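Local coordinates for protein tyrosine phosphatase PRL-1 (Leishmania major, PDB 3S4O) that dephosphorylates phosphotyrosine in proteins and may act as a virulence factor supporting survival of the parasite inside host macrophages, at residues Leu43-Val54 / Arg67-Phe76. Sequence-based numbering, arbitrary orientation.
Sequences LQHRGVRHLVRV and RGIDVHSWPF
Arg49 grips the backbone of the loop leading into the next strand and a side chain of the strand itself: NH2 donates to Gly68 O at 2.9 Å, close to the guanidinium plane, and reaches Asp70 OD2 at 2.6 Å from above the carboxylate plane. NH1 adds a weak bond to OD1, but the two groups stand 86° apart, so the salt bridge is not the coplanar bidentate one; bends at chi2 and chi3 fold the arginine back to it. On the face that carries Asp70, His50 ND1 is hydrogen-bonded to His72 NE2 at 3.0 Å, rim to rim, while Glu97 of helix 84-103 takes His50 NE2. Farther along, Val52 CG1 packs on Trp74 CE3. The backbones beneath run parallel, Leu51 and Arg53 alternately donating to and accepting from 70-74, as expected of a beta-alpha-beta crossover through helix 62-65; strand 70-73 forms one sheet edge. On the face of Leu51 and Arg53, Ile69 sets CD1 against Leu43 CB (3.9 Å) and CG2 against Leu51; Arg53 NE donates almost straight to Ser73 OG (2.8 Å, 164°). Tyr59 engages that guanidinium through its carbonyl and a cation-pi contact. Past the strands, Val54, also touching Cys116, the predicted nucleophile, sets CB 3.6 Å from Phe76 CE1, and Phe76 O accepts from Arg122, an inferred substrate-binding residue.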
ATOM      1  N   LEU A  43      -9.846   7.673  -7.108  1.00 36.75           N
ATOM      2  CA  LEU A  43      -8.404   7.430  -7.048  1.00 33.34           C
ATOM      3  C   LEU A  43      -7.648   8.610  -7.697  1.00 33.02           C
ATOM      4  O   LEU A  43      -6.658   9.093  -7.154  1.00 31.77           O
ATOM      5  CB  LEU A  43      -8.018   6.118  -7.745  1.00 31.86           C
ATOM      6  CG  LEU A  43      -8.475   4.771  -7.165  1.00 31.29           C
ATOM      7  CD1 LEU A  43      -7.957   3.665  -8.060  1.00 30.44           C
ATOM      8  CD2 LEU A  43      -8.019   4.566  -5.741  1.00 29.82           C
ATOM      9  N   GLN A  44      -8.120   9.053  -8.855  1.00 33.64           N
ATOM     10  CA  GLN A  44      -7.508  10.182  -9.562  1.00 34.58           C
ATOM     11  C   GLN A  44      -7.573  11.460  -8.717  1.00 35.42           C
ATOM     12  O   GLN A  44      -6.622  12.229  -8.671  1.00 34.58           O
ATOM     13  CB  GLN A  44      -8.213  10.445 -10.891  1.00 36.13           C
ATOM     14  CG  GLN A  44      -7.876   9.476 -12.014  1.00 35.77           C
ATOM     15  CD  GLN A  44      -8.651   9.810 -13.279  1.00 38.02           C
ATOM     16  OE1 GLN A  44      -9.713  10.431 -13.228  1.00 39.46           O
ATOM     17  NE2 GLN A  44      -8.111   9.418 -14.425  1.00 38.74           N
ATOM     18  N   HIS A  45      -8.708  11.653  -8.051  1.00 37.40           N
ATOM     19  CA  HIS A  45      -8.948  12.820  -7.183  1.00 39.19           C
ATOM     20  C   HIS A  45      -8.084  12.829  -5.928  1.00 38.77           C
ATOM     21  O   HIS A  45      -7.986  13.848  -5.258  1.00 40.55           O
ATOM     22  CB  HIS A  45     -10.417  12.875  -6.758  1.00 40.79           C
ATOM     23  CG  HIS A  45     -11.311  13.500  -7.785  1.00 42.76           C
ATOM     24  ND1 HIS A  45     -12.420  14.247  -7.454  1.00 45.29           N
ATOM     25  CD2 HIS A  45     -11.254  13.490  -9.138  1.00 42.96           C
ATOM     26  CE1 HIS A  45     -13.011  14.666  -8.559  1.00 47.25           C
ATOM     27  NE2 HIS A  45     -12.324  14.215  -9.596  1.00 45.70           N
ATOM     28  N   ARG A  46      -7.491  11.685  -5.599  1.00 37.71           N
ATOM     29  CA  ARG A  46      -6.561  11.574  -4.463  1.00 36.34           C
ATOM     30  C   ARG A  46      -5.123  11.385  -4.951  1.00 34.55           C
ATOM     31  O   ARG A  46      -4.238  10.997  -4.183  1.00 33.80           O
ATOM     32  CB  ARG A  46      -6.978  10.417  -3.556  1.00 35.67           C
ATOM     33  CG  ARG A  46      -8.167  10.751  -2.710  1.00 37.79           C
ATOM     34  CD  ARG A  46      -8.742   9.511  -2.080  1.00 38.51           C
ATOM     35  NE  ARG A  46      -9.957   9.807  -1.327  1.00 41.33           N
ATOM     36  CZ  ARG A  46     -11.129  10.115  -1.879  1.00 44.53           C
ATOM     37  NH1 ARG A  46     -11.277  10.152  -3.205  1.00 45.32           N
ATOM     38  NH2 ARG A  46     -12.166  10.389  -1.095  1.00 46.89           N
ATOM     39  N   GLY A  47      -4.911  11.639  -6.240  1.00 33.44           N
ATOM     40  CA  GLY A  47      -3.592  11.623  -6.823  1.00 32.39           C
ATOM     41  C   GLY A  47      -2.903  10.281  -6.892  1.00 31.19           C
ATOM     42  O   GLY A  47      -1.676  10.224  -6.982  1.00 30.96           O
ATOM     43  N   VAL A  48      -3.678   9.197  -6.904  1.00 30.35           N
ATOM     44  CA  VAL A  48      -3.087   7.869  -6.879  1.00 28.59           C
ATOM     45  C   VAL A  48      -2.247   7.593  -8.121  1.00 28.09           C
ATOM     46  O   VAL A  48      -2.706   7.729  -9.244  1.00 28.96           O
ATOM     47  CB  VAL A  48      -4.133   6.748  -6.693  1.00 28.38           C
ATOM     48  CG1 VAL A  48      -3.461   5.385  -6.853  1.00 26.45           C
ATOM     49  CG2 VAL A  48      -4.795   6.876  -5.305  1.00 28.46           C
ATOM     50  N   ARG A  49      -1.017   7.164  -7.879  1.00 27.82           N
ATOM     51  CA  ARG A  49      -0.048   6.871  -8.927  1.00 28.84           C
ATOM     52  C   ARG A  49      -0.037   5.366  -9.229  1.00 27.90           C
ATOM     53  O   ARG A  49       0.028   4.941 -10.383  1.00 29.09           O
ATOM     54  CB  ARG A  49       1.344   7.362  -8.464  1.00 29.34           C
ATOM     55  CG  ARG A  49       2.499   7.135  -9.439  1.00 30.91           C
ATOM     56  CD  ARG A  49       2.417   8.024 -10.684  1.00 32.88           C
ATOM     57  NE  ARG A  49       1.544   7.460 -11.713  1.00 34.73           N
ATOM     58  CZ  ARG A  49       1.888   6.493 -12.571  1.00 36.74           C
ATOM     59  NH1 ARG A  49       3.113   5.967 -12.570  1.00 36.33           N
ATOM     60  NH2 ARG A  49       0.997   6.057 -13.458  1.00 38.84           N
ATOM     61  N   HIS A  50      -0.083   4.580  -8.162  1.00 27.11           N
ATOM     62  CA  HIS A  50       0.038   3.123  -8.228  1.00 26.43           C
ATOM     63  C   HIS A  50      -1.115   2.472  -7.461  1.00 25.51           C
ATOM     64  O   HIS A  50      -1.450   2.898  -6.366  1.00 24.79           O
ATOM     65  CB  HIS A  50       1.360   2.669  -7.601  1.00 26.18           C
ATOM     66  CG  HIS A  50       2.571   3.070  -8.381  1.00 27.00           C
ATOM     67  ND1 HIS A  50       2.915   2.472  -9.577  1.00 28.45           N
ATOM     68  CD2 HIS A  50       3.519   4.008  -8.140  1.00 27.54           C
ATOM     69  CE1 HIS A  50       4.013   3.037 -10.051  1.00 29.28           C
ATOM     70  NE2 HIS A  50       4.403   3.971  -9.196  1.00 29.09           N
ATOM     71  N   LEU A  51      -1.715   1.458  -8.060  1.00 25.03           N
ATOM     72  CA  LEU A  51      -2.742   0.660  -7.403  1.00 25.69           C
ATOM     73  C   LEU A  51      -2.281  -0.778  -7.352  1.00 25.83           C
ATOM     74  O   LEU A  51      -1.998  -1.379  -8.387  1.00 27.09           O
ATOM     75  CB  LEU A  51      -4.085   0.750  -8.120  1.00 26.55           C
ATOM     76  CG  LEU A  51      -5.288   0.090  -7.415  1.00 27.36           C
ATOM     77  CD1 LEU A  51      -5.570   0.652  -6.038  1.00 26.35           C
ATOM     78  CD2 LEU A  51      -6.534   0.202  -8.290  1.00 28.39           C
ATOM     79  N   VAL A  52      -2.184  -1.304  -6.135  1.00 25.62           N
ATOM     80  CA  VAL A  52      -1.726  -2.672  -5.901  1.00 25.75           C
ATOM     81  C   VAL A  52      -2.897  -3.511  -5.422  1.00 27.17           C
ATOM     82  O   VAL A  52      -3.528  -3.211  -4.397  1.00 26.65           O
ATOM     83  CB  VAL A  52      -0.579  -2.718  -4.862  1.00 24.88           C
ATOM     84  CG1 VAL A  52      -0.086  -4.159  -4.631  1.00 24.49           C
ATOM     85  CG2 VAL A  52       0.573  -1.838  -5.311  1.00 24.05           C
ATOM     86  N   ARG A  53      -3.226  -4.543  -6.177  1.00 28.90           N
ATOM     87  CA  ARG A  53      -4.237  -5.476  -5.698  1.00 32.36           C
ATOM     88  C   ARG A  53      -3.582  -6.775  -5.285  1.00 31.72           C
ATOM     89  O   ARG A  53      -2.857  -7.398  -6.061  1.00 30.75           O
ATOM     90  CB  ARG A  53      -5.377  -5.699  -6.690  1.00 36.83           C
ATOM     91  CG  ARG A  53      -4.990  -6.165  -8.044  1.00 40.32           C
ATOM     92  CD  ARG A  53      -6.157  -5.959  -9.009  1.00 43.75           C
ATOM     93  NE  ARG A  53      -5.937  -6.665 -10.263  1.00 44.99           N
ATOM     94  CZ  ARG A  53      -6.884  -6.971 -11.143  1.00 46.25           C
ATOM     95  NH1 ARG A  53      -8.151  -6.636 -10.929  1.00 47.27           N
ATOM     96  NH2 ARG A  53      -6.550  -7.621 -12.248  1.00 46.98           N
ATOM     97  N   VAL A  54      -3.838  -7.159  -4.041  1.00 32.15           N
ATOM     98  CA  VAL A  54      -3.218  -8.334  -3.458  1.00 33.67           C
ATOM     99  C   VAL A  54      -4.212  -9.499  -3.329  1.00 36.93           C
ATOM    100  O   VAL A  54      -3.884 -10.505  -2.715  1.00 37.38           O
ATOM    101  CB  VAL A  54      -2.546  -8.003  -2.098  1.00 32.51           C
ATOM    102  CG1 VAL A  54      -1.353  -7.072  -2.307  1.00 31.36           C
ATOM    103  CG2 VAL A  54      -3.522  -7.365  -1.132  1.00 32.88           C
ATOM    104  N   ARG A  67      -6.383   5.084 -17.488  1.00 46.16           N
ATOM    105  CA  ARG A  67      -6.670   6.393 -16.898  1.00 45.75           C
ATOM    106  C   ARG A  67      -5.513   6.898 -16.062  1.00 41.62           C
ATOM    107  O   ARG A  67      -5.704   7.652 -15.115  1.00 40.87           O
ATOM    108  CB  ARG A  67      -7.955   6.321 -16.100  1.00 48.05           C
ATOM    109  CG  ARG A  67      -9.104   5.989 -17.025  1.00 53.37           C
ATOM    110  CD  ARG A  67     -10.452   6.074 -16.403  1.00 56.80           C
ATOM    111  NE  ARG A  67     -11.505   5.759 -17.370  1.00 62.20           N
ATOM    112  CZ  ARG A  67     -11.968   6.597 -18.300  1.00 67.20           C
ATOM    113  NH1 ARG A  67     -12.927   6.200 -19.132  1.00 69.00           N
ATOM    114  NH2 ARG A  67     -11.488   7.833 -18.412  1.00 69.92           N
ATOM    115  N   GLY A  68      -4.313   6.468 -16.436  1.00 39.85           N
ATOM    116  CA  GLY A  68      -3.081   7.031 -15.915  1.00 38.83           C
ATOM    117  C   GLY A  68      -2.608   6.458 -14.601  1.00 37.23           C
ATOM    118  O   GLY A  68      -1.658   6.975 -14.019  1.00 37.06           O
ATOM    119  N   ILE A  69      -3.269   5.396 -14.137  1.00 36.57           N
ATOM    120  CA  ILE A  69      -2.882   4.725 -12.900  1.00 34.95           C
ATOM    121  C   ILE A  69      -2.221   3.380 -13.208  1.00 35.71           C
ATOM    122  O   ILE A  69      -2.773   2.555 -13.933  1.00 36.45           O
ATOM    123  CB  ILE A  69      -4.084   4.515 -11.964  1.00 34.39           C
ATOM    124  CG1 ILE A  69      -4.618   5.867 -11.467  1.00 34.60           C
ATOM    125  CG2 ILE A  69      -3.674   3.686 -10.768  1.00 32.10           C
ATOM    126  CD1 ILE A  69      -6.089   5.844 -11.118  1.00 34.94           C
ATOM    127  N   ASP A  70      -1.023   3.177 -12.669  1.00 36.28           N
ATOM    128  CA  ASP A  70      -0.315   1.913 -12.847  1.00 39.32           C
ATOM    129  C   ASP A  70      -0.964   0.894 -11.911  1.00 36.54           C
ATOM    130  O   ASP A  70      -1.103   1.152 -10.711  1.00 35.18           O
ATOM    131  CB  ASP A  70       1.173   2.067 -12.517  1.00 44.19           C
ATOM    132  CG  ASP A  70       1.919   3.001 -13.501  1.00 54.62           C
ATOM    133  OD1 ASP A  70       3.168   3.127 -13.410  1.00 63.85           O
ATOM    134  OD2 ASP A  70       1.261   3.630 -14.371  1.00 58.05           O
ATOM    135  N   VAL A  71      -1.391  -0.240 -12.464  1.00 35.20           N
ATOM    136  CA  VAL A  71      -1.995  -1.304 -11.665  1.00 35.29           C
ATOM    137  C   VAL A  71      -1.071  -2.513 -11.567  1.00 33.76           C
ATOM    138  O   VAL A  71      -0.475  -2.945 -12.549  1.00 35.66           O
ATOM    139  CB  VAL A  71      -3.378  -1.749 -12.187  1.00 36.78           C
ATOM    140  CG1 VAL A  71      -3.984  -2.769 -11.236  1.00 37.66           C
ATOM    141  CG2 VAL A  71      -4.302  -0.567 -12.307  1.00 37.85           C
ATOM    142  N   HIS A  72      -0.967  -3.041 -10.356  1.00 31.27           N
ATOM    143  CA  HIS A  72      -0.062  -4.132 -10.045  1.00 29.18           C
ATOM    144  C   HIS A  72      -0.874  -5.259  -9.400  1.00 28.55           C
ATOM    145  O   HIS A  72      -1.478  -5.068  -8.355  1.00 28.09           O
ATOM    146  CB  HIS A  72       1.036  -3.658  -9.084  1.00 27.46           C
ATOM    147  CG  HIS A  72       1.788  -2.443  -9.543  1.00 27.27           C
ATOM    148  ND1 HIS A  72       2.973  -2.516 -10.244  1.00 27.58           N
ATOM    149  CD2 HIS A  72       1.542  -1.120  -9.372  1.00 27.01           C
ATOM    150  CE1 HIS A  72       3.405  -1.294 -10.511  1.00 27.50           C
ATOM    151  NE2 HIS A  72       2.553  -0.427  -9.992  1.00 26.27           N
ATOM    152  N   SER A  73      -0.879  -6.425 -10.030  1.00 28.43           N
ATOM    153  CA  SER A  73      -1.690  -7.563  -9.567  1.00 28.84           C
ATOM    154  C   SER A  73      -0.787  -8.613  -8.948  1.00 28.16           C
ATOM    155  O   SER A  73      -0.249  -9.467  -9.647  1.00 28.64           O
ATOM    156  CB  SER A  73      -2.501  -8.169 -10.725  1.00 30.43           C
ATOM    157  OG  SER A  73      -3.354  -7.200 -11.327  1.00 31.27           O
ATOM    158  N   TRP A  74      -0.614  -8.527  -7.633  1.00 27.23           N
ATOM    159  CA  TRP A  74       0.284  -9.412  -6.888  1.00 27.52           C
ATOM    160  C   TRP A  74      -0.463 -10.215  -5.824  1.00 27.68           C
ATOM    161  O   TRP A  74      -0.337  -9.938  -4.648  1.00 27.26           O
ATOM    162  CB  TRP A  74       1.382  -8.598  -6.198  1.00 26.41           C
ATOM    163  CG  TRP A  74       2.164  -7.707  -7.101  1.00 26.45           C
ATOM    164  CD1 TRP A  74       2.381  -7.869  -8.426  1.00 26.90           C
ATOM    165  CD2 TRP A  74       2.841  -6.513  -6.723  1.00 25.31           C
ATOM    166  NE1 TRP A  74       3.142  -6.840  -8.905  1.00 26.41           N
ATOM    167  CE2 TRP A  74       3.444  -5.997  -7.874  1.00 25.48           C
ATOM    168  CE3 TRP A  74       2.990  -5.829  -5.514  1.00 25.11           C
ATOM    169  CZ2 TRP A  74       4.200  -4.830  -7.865  1.00 25.67           C
ATOM    170  CZ3 TRP A  74       3.721  -4.670  -5.502  1.00 25.14           C
ATOM    171  CH2 TRP A  74       4.316  -4.172  -6.675  1.00 25.41           C
ATOM    172  N   PRO A  75      -1.249 -11.198  -6.223  1.00 29.99           N
ATOM    173  CA  PRO A  75      -2.030 -11.943  -5.234  1.00 31.55           C
ATOM    174  C   PRO A  75      -1.183 -12.768  -4.270  1.00 32.18           C
ATOM    175  O   PRO A  75      -0.192 -13.377  -4.674  1.00 33.59           O
ATOM    176  CB  PRO A  75      -2.885 -12.879  -6.095  1.00 32.83           C
ATOM    177  CG  PRO A  75      -2.056 -13.138  -7.296  1.00 32.94           C
ATOM    178  CD  PRO A  75      -1.294 -11.845  -7.547  1.00 31.78           C
ATOM    179  N   PHE A  76      -1.584 -12.774  -3.006  1.00 32.10           N
ATOM    180  CA  PHE A  76      -1.140 -13.803  -2.062  1.00 32.68           C
ATOM    181  C   PHE A  76      -2.310 -14.250  -1.170  1.00 35.00           C
ATOM    182  O   PHE A  76      -3.372 -13.619  -1.160  1.00 35.67           O
ATOM    183  CB  PHE A  76       0.128 -13.395  -1.266  1.00 31.18           C
ATOM    184  CG  PHE A  76       0.004 -12.117  -0.451  1.00 29.90           C
ATOM    185  CD1 PHE A  76       0.069 -10.858  -1.041  1.00 28.27           C
ATOM    186  CD2 PHE A  76      -0.094 -12.191   0.928  1.00 30.04           C
ATOM    187  CE1 PHE A  76      -0.008  -9.701  -0.256  1.00 27.73           C
ATOM    188  CE2 PHE A  76      -0.163 -11.057   1.702  1.00 29.43           C
ATOM    189  CZ  PHE A  76      -0.126  -9.807   1.121  1.00 28.22           C
TER
HETATM  190  O   HOH W   1      -9.743  10.004 -16.826  1.00 43.51           O